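Local atomic coordinates of multiheme cytochrome cf (Carboxydothermus ferrireducens DSM 11255, PDB entry 6QVM), a protein that is an extracellular undecaheme cytochrome of the S-layer that probably reduces Fe(III), passing electrons through its hemes c to insoluble substrates. Residues 541-546 / 660-665; 516-521 / 650-655; 309-314 / 338-343. One frame throughout, in Å; residues are numbered along the deposited sequence.

Contact 1 of 3, residues 541-546 / 660-665; sequences YNPMGS and NTALTE. With HEC (heme c), chain O; NGA (2-acetamido-2-deoxy-beta-D-galactopyranose), chain C.
N542 and N660 meet amide on amide: the two side chains run past each other in opposite directions with their planes only 8° apart, and the CG of N542 stacks 3.8 Å from the CG of N660. Each amide is steadied by a second partner, since ND2 of N542 donates to the carbonyl of F523 and ND2 of N660 to that of V522.

The polar links are indirect. One water donates to OD1 of N542 and accepts from the backbone N of T661, tying the loop to the first turn of helix 661-672. The same OD1 takes the backbone N of M544 at 2.8 Å, an Asx turn within the type I turn from N542 to G545. On the helix side, N660 is the N-cap, and its OD1 accepts from L663 N at 3.2 Å; the bond is nearly straight at the hydrogen, but the donor stands well above the plane of the amide.

Packing contacts complete the seam. CG of P543 reaches CB of A662 at 3.8 Å and lies 3.4 Å from OG1 of T661. M544 is extended to its sulfur and then bent (chi3 -95°), which brings CE within 3.6 Å of CG2 of T661.

That sulfur is an axial ligand: M544 SD binds the heme iron at 2.2 Å, with H599 as the other protein ligand. Y541 points away and carries N-acetylgalactosamine on its OH, as an O-glycosylated tyrosine.

The example illustrates how a metal ligand is placed by its second shell. The Asx turn fixes the backbone of M544, the capped helix backs its methyl group, and a thioether paired with imidazole is likely to hold this heme at a higher potential than two histidines would.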
# COMPACT_ATOMS: atom_id res chain seq x y z
N TYR A 541 22.61 -28.69 -16.49
CA TYR A 541 21.60 -27.81 -17.08
C TYR A 541 20.25 -28.52 -17.14
O TYR A 541 20.15 -29.68 -17.53
CB TYR A 541 22.05 -27.35 -18.47
CG TYR A 541 23.26 -26.43 -18.47
CD1 TYR A 541 23.13 -25.07 -18.21
CD2 TYR A 541 24.53 -26.92 -18.76
CE1 TYR A 541 24.25 -24.23 -18.22
CE2 TYR A 541 25.65 -26.09 -18.76
CZ TYR A 541 25.50 -24.74 -18.49
OH TYR A 541 26.61 -23.91 -18.50
N ASN A 542 19.21 -27.79 -16.73
CA ASN A 542 17.87 -28.35 -16.57
C ASN A 542 17.14 -28.39 -17.91
O ASN A 542 16.93 -27.34 -18.52
CB ASN A 542 17.10 -27.49 -15.56
CG ASN A 542 15.69 -28.01 -15.26
OD1 ASN A 542 15.11 -28.78 -16.02
ND2 ASN A 542 15.14 -27.55 -14.14
N PRO A 543 16.73 -29.57 -18.39
CA PRO A 543 16.04 -29.63 -19.70
C PRO A 543 14.76 -28.81 -19.75
O PRO A 543 14.36 -28.38 -20.84
CB PRO A 543 15.76 -31.12 -19.88
CG PRO A 543 16.77 -31.80 -19.02
CD PRO A 543 16.94 -30.91 -17.82
N MET A 544 14.10 -28.58 -18.62
CA MET A 544 12.94 -27.70 -18.56
C MET A 544 13.28 -26.36 -17.91
O MET A 544 12.40 -25.69 -17.37
CB MET A 544 11.79 -28.39 -17.82
CG MET A 544 11.07 -29.42 -18.67
SD MET A 544 9.73 -30.29 -17.85
CE MET A 544 10.58 -31.76 -17.28
N GLY A 545 14.55 -25.95 -17.99
CA GLY A 545 15.03 -24.74 -17.34
C GLY A 545 14.54 -23.45 -17.95
O GLY A 545 14.73 -22.39 -17.34
N SER A 546 13.94 -23.49 -19.14
CA SER A 546 13.29 -22.31 -19.68
C SER A 546 11.98 -22.00 -18.96
O SER A 546 11.38 -20.95 -19.22
CB SER A 546 13.02 -22.47 -21.18
OG SER A 546 14.23 -22.37 -21.92
N ASN A 660 14.21 -31.06 -12.30
CA ASN A 660 15.41 -31.24 -13.12
C ASN A 660 15.54 -32.70 -13.51
O ASN A 660 16.16 -33.48 -12.79
CB ASN A 660 16.67 -30.77 -12.39
CG ASN A 660 17.84 -30.54 -13.34
OD1 ASN A 660 17.90 -31.12 -14.43
ND2 ASN A 660 18.77 -29.69 -12.94
N THR A 661 14.95 -33.08 -14.65
CA THR A 661 14.91 -34.49 -15.03
C THR A 661 16.31 -35.06 -15.20
O THR A 661 16.56 -36.22 -14.86
CB THR A 661 14.10 -34.68 -16.32
OG1 THR A 661 14.61 -33.79 -17.33
CG2 THR A 661 12.63 -34.40 -16.07
N ALA A 662 17.24 -34.26 -15.71
CA ALA A 662 18.59 -34.75 -16.00
C ALA A 662 19.43 -34.87 -14.73
O ALA A 662 20.17 -35.85 -14.56
CB ALA A 662 19.27 -33.85 -17.02
N LEU A 663 19.33 -33.89 -13.83
CA LEU A 663 19.99 -34.04 -12.54
C LEU A 663 19.40 -35.20 -11.75
O LEU A 663 20.10 -35.84 -10.97
CB LEU A 663 19.89 -32.74 -11.73
CG LEU A 663 20.61 -32.75 -10.38
CD1 LEU A 663 22.08 -33.06 -10.58
CD2 LEU A 663 20.43 -31.42 -9.65
N THR A 664 18.12 -35.51 -11.98
CA THR A 664 17.45 -36.56 -11.22
C THR A 664 17.98 -37.94 -11.60
O THR A 664 18.26 -38.77 -10.73
CB THR A 664 15.94 -36.47 -11.43
OG1 THR A 664 15.42 -35.37 -10.69
CG2 THR A 664 15.26 -37.76 -10.99
N GLU A 665 18.12 -38.21 -12.90
CA GLU A 665 18.61 -39.52 -13.31
C GLU A 665 20.10 -39.67 -13.02
O GLU A 665 20.55 -40.75 -12.62
CB GLU A 665 18.30 -39.75 -14.78
CG GLU A 665 16.81 -39.96 -15.05
CD GLU A 665 16.51 -40.44 -16.46
OE1 GLU A 665 17.02 -39.82 -17.42
OE2 GLU A 665 15.78 -41.43 -16.60
FE HEC O . 8.29 -30.78 -19.46
CHA HEC O . 10.24 -33.12 -21.04
CHB HEC O . 6.87 -33.30 -17.56
CHC HEC O . 6.22 -28.47 -17.95
CHD HEC O . 9.48 -28.29 -21.56
NA HEC O . 8.50 -32.82 -19.33
C1A HEC O . 9.39 -33.59 -20.06
C2A HEC O . 9.26 -34.96 -19.63
C3A HEC O . 8.34 -35.00 -18.66
C4A HEC O . 7.83 -33.66 -18.46
CMA HEC O . 7.89 -36.27 -17.91
CAA HEC O . 10.07 -36.17 -20.16
CBA HEC O . 11.48 -36.05 -19.57
CGA HEC O . 12.33 -37.24 -19.93
O1A HEC O . 11.77 -38.28 -20.39
O2A HEC O . 13.57 -37.16 -19.74
NB HEC O . 6.85 -30.86 -18.02
C1B HEC O . 6.39 -32.02 -17.40
C2B HEC O . 5.31 -31.65 -16.51
C3B HEC O . 5.13 -30.32 -16.62
C4B HEC O . 6.09 -29.80 -17.57
CMB HEC O . 4.52 -32.65 -15.63
CAB HEC O . 4.08 -29.47 -15.88
CBB HEC O . 4.45 -29.43 -14.38
NC HEC O . 7.88 -28.78 -19.74
C1C HEC O . 7.06 -28.00 -18.94
C2C HEC O . 7.32 -26.61 -19.25
C3C HEC O . 8.15 -26.57 -20.32
C4C HEC O . 8.56 -27.93 -20.60
CMC HEC O . 6.51 -25.41 -18.69
CAC HEC O . 8.67 -25.33 -21.10
CBC HEC O . 9.56 -24.43 -20.21
ND HEC O . 9.64 -30.71 -21.05
C1D HEC O . 9.97 -29.57 -21.78
C2D HEC O . 10.91 -29.92 -22.80
C3D HEC O . 11.15 -31.43 -22.63
C4D HEC O . 10.32 -31.83 -21.52
CMD HEC O . 11.54 -28.97 -23.84
CAD HEC O . 12.07 -32.34 -23.47
CBD HEC O . 13.52 -32.03 -23.12
CGD HEC O . 14.44 -32.61 -24.17
O1D HEC O . 14.32 -33.83 -24.47
O2D HEC O . 15.29 -31.85 -24.70
C1 NGA C . 27.83 -23.31 -18.74
C2 NGA C . 28.55 -22.03 -19.19
C3 NGA C . 30.06 -22.20 -19.41
C4 NGA C . 30.68 -23.11 -18.36
C5 NGA C . 29.85 -24.37 -18.18
C6 NGA C . 30.45 -25.31 -17.15
C7 NGA C . 26.85 -20.82 -20.41
C8 NGA C . 26.66 -19.91 -21.58
N2 NGA C . 27.95 -21.57 -20.42
O3 NGA C . 30.74 -20.94 -19.41
O4 NGA C . 30.77 -22.43 -17.13
O5 NGA C . 28.56 -24.00 -17.75
O6 NGA C . 29.42 -26.08 -16.58
O7 NGA C . 26.01 -20.85 -19.51
O HOH W 1 13.23 -30.96 -15.59

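Contact 2 of 3, residues 516-521 / 650-655; sequences HHPQKE and VAADAS. With HEC (heme c), chain K.
Q519 bends at chi2 (86°), and this bend carries its amide down to the backbone of D653. D653 for its part sets CG anti to its own N (chi1 174°), laying the carboxylate beside the start of helix 519-524, with OD1 3.6 Å from CA of Q519.

A single hydrogen bond crosses the contact: NE2 of Q519 donates to the carbonyl O of D653 at 2.9 Å (N-H...O 155°). The acceptor lies close to the plane of the Q519 amide, while the donor stands well above the carbonyl plane of D653. Beside it the ring of P518 wedges against the end of helix 641-652, its CD 3.8 Å from CB of A652 and 3.4 Å from N of D653. The D653 carboxylate is hydrogen-bonded at OD1 to ND1 of H659.

H517 turns away from this seam and presses one ring face on the heme, NE2 lying 3.4 Å from C1D, while CB of H516 packs on the opposite face and ND1 is hydrogen-bonded to the carbonyl of T502. With an alanine in place of H517 the ring face stacked on the heme near C1D would be lost, and the T502 carbonyl would probably be left without this partner.

Q519 lines one heme pocket with H517 and A652 and a second with A654 and S655, so the amide-to-carbonyl bond fixes a side chain that serves both, and the buried carboxylate of D653 is probably eased by its hydrogen bond with H659.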
# COMPACT_ATOMS: atom_id res chain seq x y z
N HIS A 516 16.94 -30.25 3.33
CA HIS A 516 15.59 -29.71 3.45
C HIS A 516 15.32 -28.71 2.33
O HIS A 516 16.15 -27.83 2.08
CB HIS A 516 15.39 -29.04 4.82
CG HIS A 516 15.45 -29.99 5.97
ND1 HIS A 516 16.63 -30.33 6.59
CD2 HIS A 516 14.47 -30.67 6.62
CE1 HIS A 516 16.38 -31.18 7.57
NE2 HIS A 516 15.08 -31.40 7.61
N HIS A 517 14.15 -28.85 1.68
CA HIS A 517 13.65 -28.02 0.59
C HIS A 517 14.79 -27.53 -0.30
O HIS A 517 15.18 -26.35 -0.23
CB HIS A 517 12.85 -26.84 1.13
CG HIS A 517 13.26 -26.39 2.49
ND1 HIS A 517 14.33 -25.56 2.72
CD2 HIS A 517 12.74 -26.67 3.71
CE1 HIS A 517 14.46 -25.34 4.01
NE2 HIS A 517 13.50 -26.01 4.64
N PRO A 518 15.36 -28.40 -1.14
CA PRO A 518 16.51 -27.99 -1.95
C PRO A 518 16.11 -27.61 -3.36
O PRO A 518 16.85 -27.88 -4.31
CB PRO A 518 17.37 -29.25 -1.93
CG PRO A 518 16.35 -30.36 -1.96
CD PRO A 518 15.11 -29.84 -1.25
N GLN A 519 14.92 -27.01 -3.52
CA GLN A 519 14.38 -26.78 -4.86
C GLN A 519 15.27 -25.86 -5.68
O GLN A 519 15.46 -26.09 -6.88
CB GLN A 519 12.96 -26.22 -4.76
CG GLN A 519 11.91 -27.27 -4.43
CD GLN A 519 11.75 -27.50 -2.95
OE1 GLN A 519 12.16 -26.68 -2.13
NE2 GLN A 519 11.16 -28.64 -2.58
N LYS A 520 15.81 -24.81 -5.06
CA LYS A 520 16.74 -23.93 -5.78
C LYS A 520 17.90 -24.72 -6.37
O LYS A 520 18.22 -24.58 -7.55
CB LYS A 520 17.26 -22.84 -4.84
CG LYS A 520 18.40 -22.00 -5.43
CD LYS A 520 18.86 -20.92 -4.48
CE LYS A 520 19.92 -20.04 -5.12
NZ LYS A 520 20.29 -18.88 -4.26
N GLU A 521 18.52 -25.57 -5.56
CA GLU A 521 19.72 -26.28 -6.00
C GLU A 521 19.39 -27.34 -7.04
O GLU A 521 20.14 -27.53 -8.01
CB GLU A 521 20.43 -26.90 -4.81
CG GLU A 521 21.08 -25.88 -3.86
CD GLU A 521 20.07 -25.18 -2.96
OE1 GLU A 521 20.44 -24.16 -2.34
OE2 GLU A 521 18.93 -25.66 -2.85
N VAL A 650 16.43 -36.11 -4.19
CA VAL A 650 15.27 -36.35 -5.03
C VAL A 650 14.00 -36.48 -4.19
O VAL A 650 12.90 -36.22 -4.69
CB VAL A 650 15.52 -37.60 -5.90
CG1 VAL A 650 14.34 -37.87 -6.83
CG2 VAL A 650 16.80 -37.43 -6.70
N ALA A 651 14.13 -36.84 -2.92
CA ALA A 651 12.98 -36.96 -2.03
C ALA A 651 12.58 -35.63 -1.39
O ALA A 651 11.40 -35.30 -1.35
CB ALA A 651 13.26 -38.00 -0.94
N ALA A 652 13.56 -34.87 -0.89
CA ALA A 652 13.23 -33.59 -0.26
C ALA A 652 12.82 -32.55 -1.29
O ALA A 652 11.96 -31.70 -1.02
CB ALA A 652 14.42 -33.10 0.56
N ASP A 653 13.43 -32.58 -2.48
CA ASP A 653 12.99 -31.73 -3.58
C ASP A 653 11.50 -31.92 -3.85
O ASP A 653 10.80 -30.97 -4.22
CB ASP A 653 13.82 -32.02 -4.83
CG ASP A 653 13.32 -31.27 -6.05
OD1 ASP A 653 13.62 -30.06 -6.18
OD2 ASP A 653 12.63 -31.90 -6.89
N ALA A 654 11.02 -33.15 -3.70
CA ALA A 654 9.59 -33.47 -3.66
C ALA A 654 8.86 -33.16 -4.95
O ALA A 654 7.64 -33.00 -4.95
CB ALA A 654 8.90 -32.76 -2.49
N SER A 655 9.58 -33.08 -6.07
CA SER A 655 8.96 -32.83 -7.36
C SER A 655 8.92 -34.06 -8.25
O SER A 655 8.53 -33.96 -9.42
CB SER A 655 9.70 -31.70 -8.09
OG SER A 655 10.91 -32.16 -8.66
FE HEC K . 10.79 -24.76 7.43
CHA HEC K . 8.68 -26.80 5.58
CHB HEC K . 9.92 -26.52 10.28
CHC HEC K . 13.31 -23.18 9.22
CHD HEC K . 11.67 -22.99 4.65
NA HEC K . 9.54 -26.36 7.84
C1A HEC K . 8.74 -27.04 6.94
C2A HEC K . 7.99 -28.04 7.65
C3A HEC K . 8.33 -27.96 8.96
C4A HEC K . 9.32 -26.90 9.09
CMA HEC K . 7.79 -28.83 10.12
CAA HEC K . 6.97 -29.02 7.00
CBA HEC K . 7.56 -30.43 7.01
CGA HEC K . 7.04 -31.26 5.87
O1A HEC K . 7.81 -32.15 5.42
O2A HEC K . 5.89 -31.06 5.42
NB HEC K . 11.49 -24.84 9.37
C1B HEC K . 10.98 -25.63 10.39
C2B HEC K . 11.75 -25.38 11.59
C3B HEC K . 12.69 -24.45 11.29
C4B HEC K . 12.54 -24.11 9.89
CMB HEC K . 11.51 -26.05 12.96
CAB HEC K . 13.74 -23.85 12.26
CBB HEC K . 14.73 -24.94 12.72
NC HEC K . 12.21 -23.35 7.02
C1C HEC K . 13.15 -22.83 7.89
C2C HEC K . 13.93 -21.82 7.20
C3C HEC K . 13.52 -21.81 5.91
C4C HEC K . 12.41 -22.74 5.79
CMC HEC K . 15.11 -21.07 7.85
CAC HEC K . 14.03 -20.91 4.75
CBC HEC K . 15.54 -21.07 4.48
ND HEC K . 10.23 -24.87 5.43
C1D HEC K . 10.77 -24.03 4.46
C2D HEC K . 10.24 -24.43 3.17
C3D HEC K . 9.30 -25.62 3.46
C4D HEC K . 9.37 -25.82 4.89
CMD HEC K . 10.57 -23.77 1.82
CAD HEC K . 8.46 -26.45 2.45
CBD HEC K . 9.40 -27.23 1.53
CGD HEC K . 8.76 -28.49 1.00
O1D HEC K . 7.51 -28.53 0.82
O2D HEC K . 9.51 -29.47 0.75

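Contact 3 of 3, residues 309-314 / 338-343; sequences NWLVSC and NTYKEL. With NGA (2-acetamido-2-deoxy-beta-D-galactopyranose), chain B; HEC (heme c), chain H.
Helix 310-313 and strand 339-342 run past one another without sharing backbone bonds, their closest CA atoms, those of L311 and E342, being 8.0 Å apart. The helix leads straight into a CXXCH heme-binding motif beginning at C314, and the strand is one arm of a two-stranded antiparallel hairpin with 333-336.

Y340 bridges the gap. Its CG stands anti to its carbonyl carbon (chi1 -65°), which sends the ring toward the helix, where three side chains meet it along its length. At the root, CD2 of L311 packs on CB of Y340 at 3.6 Å as the two side chains slide past each other. Farther out, V312 crosses at about a right angle and rests CG2 3.6 Å from CE1 of Y340. Near the phenol end the side chains of N309 and Y340 approach each other from opposite directions, with ND2 of N309 3.7 Å from the tyrosine OH and the amide and ring planes 71° apart.

N309 has a second task as N-cap, its OD1 accepting from the backbone N of V312 at 3.1 Å, with the donor raised above the amide plane. E342 contributes chiefly its CG, which lies near CD2 of L311; its carboxylate is engaged by the hydroxyls of Y287 and Y272. The ring of W310 meets those of Y272 and H318.

The contact thus joins two covalent attachments, a heme at one end and a glycan at the other. C314 SG is bonded to CAB of heme c at 1.9 Å, and Y340 OH to C1 of N-acetylgalactosamine at 1.4 Å, close to the ring plane, with the sugar O5 3.9 Å from CG2 of V312.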
# COMPACT_ATOMS: atom_id res chain seq x y z
N ASN A 309 -24.40 -2.84 -14.26
CA ASN A 309 -24.31 -1.53 -13.63
C ASN A 309 -23.01 -1.51 -12.83
O ASN A 309 -22.86 -2.25 -11.85
CB ASN A 309 -25.52 -1.26 -12.75
CG ASN A 309 -25.54 0.15 -12.18
OD1 ASN A 309 -24.51 0.68 -11.75
ND2 ASN A 309 -26.72 0.77 -12.18
N TRP A 310 -22.07 -0.65 -13.25
CA TRP A 310 -20.76 -0.62 -12.61
C TRP A 310 -20.86 -0.16 -11.17
O TRP A 310 -20.20 -0.71 -10.28
CB TRP A 310 -19.81 0.28 -13.40
CG TRP A 310 -18.60 0.70 -12.61
CD1 TRP A 310 -17.45 -0.01 -12.44
CD2 TRP A 310 -18.43 1.93 -11.90
NE1 TRP A 310 -16.57 0.70 -11.66
CE2 TRP A 310 -17.14 1.90 -11.32
CE3 TRP A 310 -19.23 3.06 -11.70
CZ2 TRP A 310 -16.64 2.94 -10.55
CZ3 TRP A 310 -18.73 4.10 -10.93
CH2 TRP A 310 -17.45 4.03 -10.36
N LEU A 311 -21.70 0.84 -10.91
CA LEU A 311 -21.82 1.38 -9.56
C LEU A 311 -22.38 0.35 -8.59
O LEU A 311 -21.93 0.25 -7.44
CB LEU A 311 -22.68 2.64 -9.58
CG LEU A 311 -22.74 3.50 -8.32
CD1 LEU A 311 -21.36 4.00 -7.94
CD2 LEU A 311 -23.69 4.68 -8.54
N VAL A 312 -23.37 -0.43 -9.04
CA VAL A 312 -24.03 -1.39 -8.17
C VAL A 312 -23.19 -2.66 -8.03
O VAL A 312 -23.14 -3.28 -6.96
CB VAL A 312 -25.45 -1.68 -8.68
CG1 VAL A 312 -26.07 -2.84 -7.92
CG2 VAL A 312 -26.30 -0.43 -8.57
N SER A 313 -22.52 -3.06 -9.11
CA SER A 313 -21.89 -4.38 -9.17
C SER A 313 -20.37 -4.37 -9.09
O SER A 313 -19.77 -5.44 -8.85
CB SER A 313 -22.33 -5.11 -10.45
OG SER A 313 -23.74 -5.32 -10.45
N CYS A 314 -19.72 -3.22 -9.27
CA CYS A 314 -18.27 -3.26 -9.46
C CYS A 314 -17.53 -2.22 -8.64
O CYS A 314 -16.42 -2.47 -8.16
CB CYS A 314 -17.90 -3.09 -10.94
SG CYS A 314 -18.92 -4.02 -12.10
N ASN A 338 -34.73 5.94 -8.45
CA ASN A 338 -34.25 5.53 -9.76
C ASN A 338 -32.92 6.15 -10.14
O ASN A 338 -32.23 5.61 -11.01
CB ASN A 338 -35.29 5.89 -10.84
CG ASN A 338 -35.61 7.37 -10.84
OD1 ASN A 338 -35.16 8.11 -11.72
ND2 ASN A 338 -36.39 7.82 -9.86
N THR A 339 -32.54 7.26 -9.52
CA THR A 339 -31.27 7.92 -9.72
C THR A 339 -30.30 7.47 -8.64
O THR A 339 -30.70 7.15 -7.52
CB THR A 339 -31.43 9.44 -9.68
OG1 THR A 339 -31.87 9.84 -8.37
CG2 THR A 339 -32.45 9.89 -10.71
N TYR A 340 -29.02 7.41 -8.99
CA TYR A 340 -27.99 6.97 -8.06
C TYR A 340 -27.19 8.16 -7.56
O TYR A 340 -26.95 9.12 -8.31
CB TYR A 340 -27.06 5.95 -8.72
CG TYR A 340 -27.76 4.66 -9.10
CD1 TYR A 340 -27.88 3.62 -8.18
CD2 TYR A 340 -28.32 4.48 -10.36
CE1 TYR A 340 -28.51 2.44 -8.51
CE2 TYR A 340 -28.95 3.30 -10.70
CZ TYR A 340 -29.06 2.28 -9.77
OH TYR A 340 -29.71 1.10 -10.10
N LYS A 341 -26.81 8.13 -6.29
CA LYS A 341 -25.89 9.10 -5.72
C LYS A 341 -24.59 8.39 -5.38
O LYS A 341 -24.61 7.36 -4.69
CB LYS A 341 -26.47 9.77 -4.48
CG LYS A 341 -25.72 11.03 -4.07
CD LYS A 341 -25.98 11.42 -2.62
CE LYS A 341 -25.13 12.62 -2.23
NZ LYS A 341 -24.94 12.72 -0.76
N GLU A 342 -23.47 8.92 -5.86
CA GLU A 342 -22.17 8.35 -5.56
C GLU A 342 -21.77 8.71 -4.14
O GLU A 342 -21.74 9.89 -3.77
CB GLU A 342 -21.14 8.85 -6.56
CG GLU A 342 -21.52 8.58 -8.00
CD GLU A 342 -20.52 9.15 -8.99
OE1 GLU A 342 -20.80 9.09 -10.21
OE2 GLU A 342 -19.46 9.64 -8.55
N LEU A 343 -21.46 7.69 -3.33
CA LEU A 343 -21.04 7.91 -1.95
C LEU A 343 -19.53 7.87 -1.77
O LEU A 343 -19.05 8.19 -0.68
CB LEU A 343 -21.69 6.86 -1.03
CG LEU A 343 -23.21 6.92 -0.90
CD1 LEU A 343 -23.72 5.94 0.16
CD2 LEU A 343 -23.67 8.33 -0.58
C1 NGA B . -30.72 0.32 -9.60
C2 NGA B . -31.59 -0.55 -10.53
C3 NGA B . -32.20 -1.81 -9.93
C4 NGA B . -31.27 -2.38 -8.87
C5 NGA B . -30.90 -1.33 -7.82
C6 NGA B . -29.99 -1.95 -6.77
C7 NGA B . -32.39 1.03 -12.11
C8 NGA B . -32.99 2.41 -12.20
N2 NGA B . -32.63 0.33 -11.01
O3 NGA B . -32.40 -2.82 -10.92
O4 NGA B . -30.08 -2.84 -9.48
O5 NGA B . -30.22 -0.24 -8.40
O6 NGA B . -29.94 -1.15 -5.61
O7 NGA B . -31.69 0.59 -13.02
FE HEC H . -12.75 -6.12 -11.04
CHA HEC H . -9.45 -6.38 -12.06
CHB HEC H . -13.62 -5.18 -14.23
CHC HEC H . -16.07 -6.09 -10.12
CHD HEC H . -11.85 -6.62 -7.78
NA HEC H . -11.73 -5.83 -12.81
C1A HEC H . -10.36 -5.97 -13.00
C2A HEC H . -10.06 -5.62 -14.38
C3A HEC H . -11.21 -5.29 -14.98
C4A HEC H . -12.28 -5.42 -14.01
CMA HEC H . -11.36 -4.84 -16.45
CAA HEC H . -8.66 -5.65 -15.02
CBA HEC H . -8.40 -7.09 -15.48
CGA HEC H . -7.09 -7.19 -16.22
O1A HEC H . -6.03 -6.83 -15.65
O2A HEC H . -7.13 -7.66 -17.39
NB HEC H . -14.51 -5.68 -11.98
C1B HEC H . -14.64 -5.41 -13.33
C2B HEC H . -16.05 -5.41 -13.64
C3B HEC H . -16.74 -5.66 -12.51
C4B HEC H . -15.78 -5.83 -11.44
CMB HEC H . -16.62 -5.13 -15.06
CAB HEC H . -18.28 -5.75 -12.32
CBB HEC H . -18.90 -6.88 -13.18
NC HEC H . -13.77 -6.29 -9.27
C1C HEC H . -15.14 -6.29 -9.12
C2C HEC H . -15.44 -6.55 -7.72
C3C HEC H . -14.27 -6.70 -7.07
C4C HEC H . -13.20 -6.53 -8.04
CMC HEC H . -16.86 -6.61 -7.12
CAC HEC H . -14.05 -6.96 -5.56
CBC HEC H . -14.61 -8.34 -5.16
ND HEC H . -10.93 -6.42 -10.08
C1D HEC H . -10.84 -6.66 -8.71
C2D HEC H . -9.47 -6.98 -8.40
C3D HEC H . -8.71 -6.91 -9.74
C4D HEC H . -9.70 -6.55 -10.72
CMD HEC H . -8.94 -7.30 -6.99
CAD HEC H . -7.20 -7.16 -10.01
CBD HEC H . -6.80 -8.55 -9.52
CGD HEC H . -7.27 -9.61 -10.48
O1D HEC H . -7.62 -9.24 -11.62
O2D HEC H . -7.29 -10.81 -10.11

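How the contacts relate
Followed from the N terminus, the chain first closes a short loop at contact 3, where 338-343 returns to 309-314 after the first hairpin strand; this local unit is finished before the others begin. Segment 516-521 then opens contact 2 and 541-546 opens contact 1. Their partners, 650-655 and 660-665, arrive in the same order, so the two long loops cross. Both tie the region around helix 519-524 and the loop after it to consecutive C-terminal helices, 641-652 and 661-672. Their centres lie 13 Å apart and they touch, L663 CD2 standing 4.2 Å from E521 O. Contact 3 is remote, about 54 Å and 52 Å from contacts 1 and 2 between centres.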